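Local atomic coordinates of diaminopropionate ammonia-lyase (Escherichia coli, PDB entry 4D9I), a protein that catalyses the pyridoxal 5'-phosphate-dependent alpha,beta-elimination of both L- and D-2,3-diaminopropionate to pyruvate and ammonia, working as a homodimer. Residues Y243-V247 with Y248-N252; D152-N156 with L157-C161. All coordinates share one frame; numbering follows the deposited sequence.

Contact 1. Residues Y243-V247 with Y248-N252; sequences YLVDV and YSPQN
One face of the Y248 ring is covered by V247, whose CG1 stands 3.5 Å from the ring centroid and almost exactly on the ring normal, a CH-pi contact between neighbours in sequence. V247 places that methyl with CG1 anti to its backbone N (chi1 170°), while L244 approaches the same ring with CD2, 4.0 Å from Y248 CE2. Beyond these residues, V214 and M217 of helix 208-220 also touch Y248, so a large, flat side chain suits the place where two helices meet. A serine here would probably leave V247 CG1 and L244 CD2 without the surface they pack on and open a gap toward helix 208-220. Farther on, V245 CG2 meets P250 CB at 3.6 Å, an ordinary apolar contact. Two backbone bonds finish the helix: Y248 N donates to L244 O at 2.6 Å, and S249 N to V245 O at 2.9 Å. S249 then takes positive phi (78°), and its OG accepts from N252 N at 3.1 Å. The arrangement is a helix C-terminus running into an ST motif, between helix 235-248 and strand 254-260 of this fold type II enzyme.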
ATOM      1  N   TYR B 243       1.053  16.449  28.087  1.00 27.93           N
ATOM      2  CA  TYR B 243       1.279  15.195  28.817  1.00 28.33           C
ATOM      3  C   TYR B 243       2.726  14.723  28.662  1.00 29.00           C
ATOM      4  O   TYR B 243       3.378  14.424  29.652  1.00 30.69           O
ATOM      5  CB  TYR B 243       0.331  14.083  28.369  1.00 27.00           C
ATOM      6  CG  TYR B 243       0.639  12.727  29.009  1.00 27.93           C
ATOM      7  CD1 TYR B 243       1.539  11.828  28.430  1.00 27.79           C
ATOM      8  CD2 TYR B 243       0.053  12.363  30.216  1.00 29.56           C
ATOM      9  CE1 TYR B 243       1.828  10.604  29.031  1.00 28.78           C
ATOM     10  CE2 TYR B 243       0.329  11.139  30.813  1.00 30.50           C
ATOM     11  CZ  TYR B 243       1.214  10.267  30.216  1.00 30.07           C
ATOM     12  OH  TYR B 243       1.461   9.063  30.842  1.00 31.41           O
ATOM     13  N   LEU B 244       3.201  14.648  27.416  1.00 27.70           N
ATOM     14  CA  LEU B 244       4.525  14.096  27.108  1.00 28.73           C
ATOM     15  C   LEU B 244       5.649  14.885  27.780  1.00 31.25           C
ATOM     16  O   LEU B 244       6.609  14.312  28.314  1.00 33.07           O
ATOM     17  CB  LEU B 244       4.754  14.077  25.596  1.00 26.80           C
ATOM     18  CG  LEU B 244       3.962  13.052  24.779  1.00 25.10           C
ATOM     19  CD1 LEU B 244       4.234  13.194  23.288  1.00 23.99           C
ATOM     20  CD2 LEU B 244       4.247  11.627  25.243  1.00 25.24           C
ATOM     21  N   VAL B 245       5.496  16.202  27.751  1.00 31.86           N
ATOM     22  CA  VAL B 245       6.501  17.124  28.239  1.00 34.83           C
ATOM     23  C   VAL B 245       6.479  17.105  29.769  1.00 37.08           C
ATOM     24  O   VAL B 245       7.497  17.343  30.409  1.00 39.57           O
ATOM     25  CB  VAL B 245       6.264  18.500  27.572  1.00 34.83           C
ATOM     26  CG1 VAL B 245       6.107  19.643  28.548  1.00 36.88           C
ATOM     27  CG2 VAL B 245       7.241  18.744  26.435  1.00 34.35           C
ATOM     28  N   ASP B 246       5.330  16.746  30.345  1.00 36.47           N
ATOM     29  CA  ASP B 246       5.259  16.467  31.779  1.00 38.98           C
ATOM     30  C   ASP B 246       6.024  15.194  32.148  1.00 39.84           C
ATOM     31  O   ASP B 246       6.690  15.157  33.182  1.00 42.82           O
ATOM     32  CB  ASP B 246       3.802  16.385  32.271  1.00 38.30           C
ATOM     33  CG  ASP B 246       3.695  16.369  33.792  1.00 40.95           C
ATOM     34  OD1 ASP B 246       4.309  17.228  34.462  1.00 43.08           O
ATOM     35  OD2 ASP B 246       2.981  15.493  34.326  1.00 41.08           O
ATOM     36  N   VAL B 247       5.914  14.168  31.304  1.00 38.06           N
ATOM     37  CA  VAL B 247       6.622  12.898  31.469  1.00 38.55           C
ATOM     38  C   VAL B 247       8.117  13.039  31.174  1.00 40.15           C
ATOM     39  O   VAL B 247       8.945  12.553  31.945  1.00 42.78           O
ATOM     40  CB  VAL B 247       6.038  11.806  30.535  1.00 36.25           C
ATOM     41  CG1 VAL B 247       6.916  10.557  30.502  1.00 36.72           C
ATOM     42  CG2 VAL B 247       4.616  11.445  30.947  1.00 35.16           C
ATOM     43  N   TYR B 248       8.459  13.722  30.081  1.00 38.68           N
ATOM     44  CA  TYR B 248       9.823  13.693  29.548  1.00 39.60           C
ATOM     45  C   TYR B 248      10.679  14.948  29.693  1.00 42.11           C
ATOM     46  O   TYR B 248      11.899  14.896  29.443  1.00 43.75           O
ATOM     47  CB  TYR B 248       9.790  13.283  28.072  1.00 36.96           C
ATOM     48  CG  TYR B 248       9.318  11.877  27.823  1.00 35.53           C
ATOM     49  CD1 TYR B 248      10.059  10.785  28.272  1.00 36.96           C
ATOM     50  CD2 TYR B 248       8.128  11.634  27.120  1.00 33.63           C
ATOM     51  CE1 TYR B 248       9.632   9.491  28.029  1.00 36.28           C
ATOM     52  CE2 TYR B 248       7.694  10.343  26.867  1.00 32.58           C
ATOM     53  CZ  TYR B 248       8.451   9.280  27.323  1.00 33.61           C
ATOM     54  OH  TYR B 248       8.024   8.003  27.077  1.00 33.22           O
ATOM     55  N   SER B 249      10.068  16.053  30.116  1.00 42.67           N
ATOM     56  CA  SER B 249      10.699  17.378  30.133  1.00 44.71           C
ATOM     57  C   SER B 249      10.702  17.975  28.733  1.00 43.07           C
ATOM     58  O   SER B 249      10.987  17.282  27.752  1.00 41.83           O
ATOM     59  CB  SER B 249      12.128  17.361  30.712  1.00 48.02           C
ATOM     60  OG  SER B 249      13.071  17.094  29.675  1.00 48.66           O
ATOM     61  N   PRO B 250      10.365  19.268  28.627  1.00 43.67           N
ATOM     62  CA  PRO B 250      10.315  19.904  27.303  1.00 42.43           C
ATOM     63  C   PRO B 250      11.708  20.084  26.663  1.00 43.63           C
ATOM     64  O   PRO B 250      11.809  20.153  25.437  1.00 42.08           O
ATOM     65  CB  PRO B 250       9.632  21.251  27.583  1.00 43.48           C
ATOM     66  CG  PRO B 250       9.879  21.511  29.045  1.00 45.85           C
ATOM     67  CD  PRO B 250       9.891  20.162  29.702  1.00 45.23           C
ATOM     68  N   GLN B 251      12.757  20.153  27.488  1.00 46.54           N
ATOM     69  CA  GLN B 251      14.137  20.219  27.000  1.00 47.99           C
ATOM     70  C   GLN B 251      14.564  18.911  26.333  1.00 46.56           C
ATOM     71  O   GLN B 251      15.261  18.945  25.333  1.00 47.13           O
ATOM     72  CB  GLN B 251      15.137  20.609  28.117  1.00 51.64           C
ATOM     73  CG  GLN B 251      14.931  21.997  28.722  1.00 54.04           C
ATOM     74  CD  GLN B 251      13.772  22.068  29.714  1.00 53.70           C
ATOM     75  OE1 GLN B 251      13.112  21.067  30.004  1.00 52.31           O
ATOM     76  NE2 GLN B 251      13.503  23.258  30.215  1.00 55.98           N
ATOM     77  N   ASN B 252      14.126  17.760  26.852  1.00 45.63           N
ATOM     78  CA  ASN B 252      14.552  16.461  26.274  1.00 44.02           C
ATOM     79  C   ASN B 252      13.604  15.851  25.254  1.00 39.88           C
ATOM     80  O   ASN B 252      13.735  14.677  24.885  1.00 38.69           O
ATOM     81  CB  ASN B 252      14.841  15.418  27.348  1.00 46.01           C
ATOM     82  CG  ASN B 252      15.704  15.945  28.446  1.00 49.96           C
ATOM     83  OD1 ASN B 252      15.344  15.845  29.618  1.00 52.02           O
ATOM     84  ND2 ASN B 252      16.837  16.534  28.087  1.00 52.08           N
TER

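Contact 2. Residues D152-N156 with L157-C161; sequences DAILN and LGAEC
Helix 148-155 passes into strand 160-163 through a type I beta turn from L155 to G158, closed by G158 N donating to L155 O at 3.0 Å; just before it, L157 N donates to I154 O at 2.9 Å in a separate bond. This is the return bend of a beta-alpha-beta crossover, strand 137-142, helix 148-155, strand 160-163. G158 suits the bend because its phi is positive (77°), a conformation that glycine adopts readily. L157 lies back along the last helical turn, its CG 3.5 Å from A153 O, and reaches W129 and Q132 of helix 122-133; a branched apolar chain serves both neighbours.

Once the chain has turned, I154 faces the start of the strand. Its CG2, anti to the backbone N, comes within 3.7 Å of C161 CB and also meets A159 CB more loosely. I154 also touches I140 of strand 137-142, so the beta-branched chain can meet both the sheet and the incoming strand, while A159 is small enough to sit between I154, A138 and A128 of helix 122-133. L155 has an exposed position, yet its CD2 bends toward the strand and lies 4.1 Å from C161 CB. The CB of E160 points away from the helix and the residue is exposed, which suits a charged side chain. One water spans the bend, donating to L155 O at 2.8 Å and to A159 O at 2.9 Å.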
ATOM      1  N   ASP B 152     -22.963  10.583   6.704  1.00 45.55           N
ATOM      2  CA  ASP B 152     -23.650   9.329   6.965  1.00 46.70           C
ATOM      3  C   ASP B 152     -23.180   8.644   8.257  1.00 43.20           C
ATOM      4  O   ASP B 152     -23.999   8.062   8.969  1.00 43.96           O
ATOM      5  CB  ASP B 152     -23.563   8.410   5.728  1.00 49.98           C
ATOM      6  CG  ASP B 152     -24.447   8.907   4.572  1.00 54.81           C
ATOM      7  OD1 ASP B 152     -25.275   9.812   4.803  1.00 55.58           O
ATOM      8  OD2 ASP B 152     -24.309   8.411   3.427  1.00 58.29           O
ATOM      9  N   ALA B 153     -21.889   8.743   8.575  1.00 39.67           N
ATOM     10  CA  ALA B 153     -21.346   8.178   9.825  1.00 36.75           C
ATOM     11  C   ALA B 153     -22.036   8.793  11.033  1.00 35.51           C
ATOM     12  O   ALA B 153     -22.332   8.120  12.008  1.00 34.92           O
ATOM     13  CB  ALA B 153     -19.838   8.399   9.925  1.00 33.82           C
ATOM     14  N   ILE B 154     -22.300  10.083  10.946  1.00 35.64           N
ATOM     15  CA  ILE B 154     -22.987  10.797  12.023  1.00 35.07           C
ATOM     16  C   ILE B 154     -24.482  10.447  12.095  1.00 38.13           C
ATOM     17  O   ILE B 154     -25.000  10.127  13.173  1.00 37.96           O
ATOM     18  CB  ILE B 154     -22.694  12.302  11.922  1.00 34.50           C
ATOM     19  CG1 ILE B 154     -21.215  12.531  12.328  1.00 31.54           C
ATOM     20  CG2 ILE B 154     -23.642  13.101  12.811  1.00 34.80           C
ATOM     21  CD1 ILE B 154     -20.584  13.781  11.754  1.00 31.79           C
ATOM     22  N   LEU B 155     -25.155  10.481  10.949  1.00 41.19           N
ATOM     23  CA  LEU B 155     -26.557  10.057  10.848  1.00 44.97           C
ATOM     24  C   LEU B 155     -26.788   8.641  11.380  1.00 45.63           C
ATOM     25  O   LEU B 155     -27.790   8.379  12.040  1.00 46.90           O
ATOM     26  CB  LEU B 155     -27.034  10.136   9.402  1.00 48.17           C
ATOM     27  CG  LEU B 155     -27.329  11.503   8.790  1.00 49.79           C
ATOM     28  CD1 LEU B 155     -27.717  11.282   7.330  1.00 53.63           C
ATOM     29  CD2 LEU B 155     -28.458  12.238   9.516  1.00 50.79           C
ATOM     30  N   ASN B 156     -25.844   7.742  11.104  1.00 44.99           N
ATOM     31  CA  ASN B 156     -25.928   6.366  11.573  1.00 45.98           C
ATOM     32  C   ASN B 156     -25.823   6.236  13.089  1.00 44.43           C
ATOM     33  O   ASN B 156     -26.173   5.186  13.638  1.00 46.19           O
ATOM     34  CB  ASN B 156     -24.916   5.479  10.832  1.00 45.91           C
ATOM     35  CG  ASN B 156     -25.338   5.219   9.394  1.00 49.60           C
ATOM     36  OD1 ASN B 156     -26.471   5.513   9.020  1.00 52.63           O
ATOM     37  ND2 ASN B 156     -24.436   4.689   8.583  1.00 49.66           N
ATOM     38  N   LEU B 157     -25.358   7.302  13.751  1.00 41.47           N
ATOM     39  CA  LEU B 157     -25.304   7.381  15.216  1.00 39.55           C
ATOM     40  C   LEU B 157     -26.536   8.069  15.853  1.00 41.24           C
ATOM     41  O   LEU B 157     -26.517   8.462  17.035  1.00 39.99           O
ATOM     42  CB  LEU B 157     -24.007   8.073  15.666  1.00 35.89           C
ATOM     43  CG  LEU B 157     -22.702   7.325  15.380  1.00 34.35           C
ATOM     44  CD1 LEU B 157     -21.476   8.187  15.693  1.00 31.25           C
ATOM     45  CD2 LEU B 157     -22.662   5.999  16.133  1.00 34.74           C
ATOM     46  N   GLY B 158     -27.590   8.230  15.065  1.00 44.15           N
ATOM     47  CA  GLY B 158     -28.874   8.717  15.564  1.00 46.62           C
ATOM     48  C   GLY B 158     -28.933  10.212  15.827  1.00 45.56           C
ATOM     49  O   GLY B 158     -29.896  10.699  16.401  1.00 46.78           O
ATOM     50  N   ALA B 159     -27.910  10.928  15.379  1.00 43.43           N
ATOM     51  CA  ALA B 159     -27.805  12.365  15.552  1.00 43.05           C
ATOM     52  C   ALA B 159     -28.287  13.048  14.282  1.00 45.94           C
ATOM     53  O   ALA B 159     -28.280  12.437  13.222  1.00 48.07           O
ATOM     54  CB  ALA B 159     -26.345  12.731  15.822  1.00 39.56           C
ATOM     55  N   GLU B 160     -28.688  14.311  14.378  1.00 46.85           N
ATOM     56  CA  GLU B 160     -29.002  15.083  13.182  1.00 50.19           C
ATOM     57  C   GLU B 160     -27.699  15.568  12.599  1.00 48.58           C
ATOM     58  O   GLU B 160     -26.709  15.769  13.329  1.00 45.16           O
ATOM     59  CB  GLU B 160     -29.880  16.290  13.489  1.00 52.73           C
ATOM     60  CG  GLU B 160     -30.802  16.119  14.680  1.00 54.36           C
ATOM     61  CD  GLU B 160     -32.099  15.422  14.347  1.00 58.05           C
ATOM     62  OE1 GLU B 160     -33.131  15.809  14.935  1.00 60.67           O
ATOM     63  OE2 GLU B 160     -32.092  14.492  13.512  1.00 59.67           O
ATOM     64  N   CYS B 161     -27.681  15.742  11.283  1.00 50.66           N
ATOM     65  CA  CYS B 161     -26.480  16.222  10.616  1.00 49.59           C
ATOM     66  C   CYS B 161     -26.813  17.051   9.384  1.00 53.67           C
ATOM     67  O   CYS B 161     -27.326  16.540   8.384  1.00 56.28           O
ATOM     68  CB  CYS B 161     -25.548  15.067  10.262  1.00 47.27           C
ATOM     69  SG  CYS B 161     -23.947  15.643   9.666  1.00 45.17           S
TER
HETATM   70  O   HOH W   1     -29.858  10.229  12.289  1.00 36.88           O

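Both contacts are local and lie where a helix gives way to the chain leading into a parallel strand, but on opposite sides of the chain's centre, with their own centres 38 Å apart. Contact 1 follows helix 235-248 toward strand 254-260 of the mixed sheet; contact 2 follows helix 148-155 into an outermost strand of the four-stranded parallel sheet. Each is partly buried, contact 2 having the more exposed residues. An aromatic ring and a serine hydroxyl mark contact 1, whereas contact 2 relies on aliphatic groups, a glycine and a bridging water. Contact 2 is nearer chemistry: the I154 side chain is about 9 Å from that of D120, the inferred proton acceptor for the L-isomer.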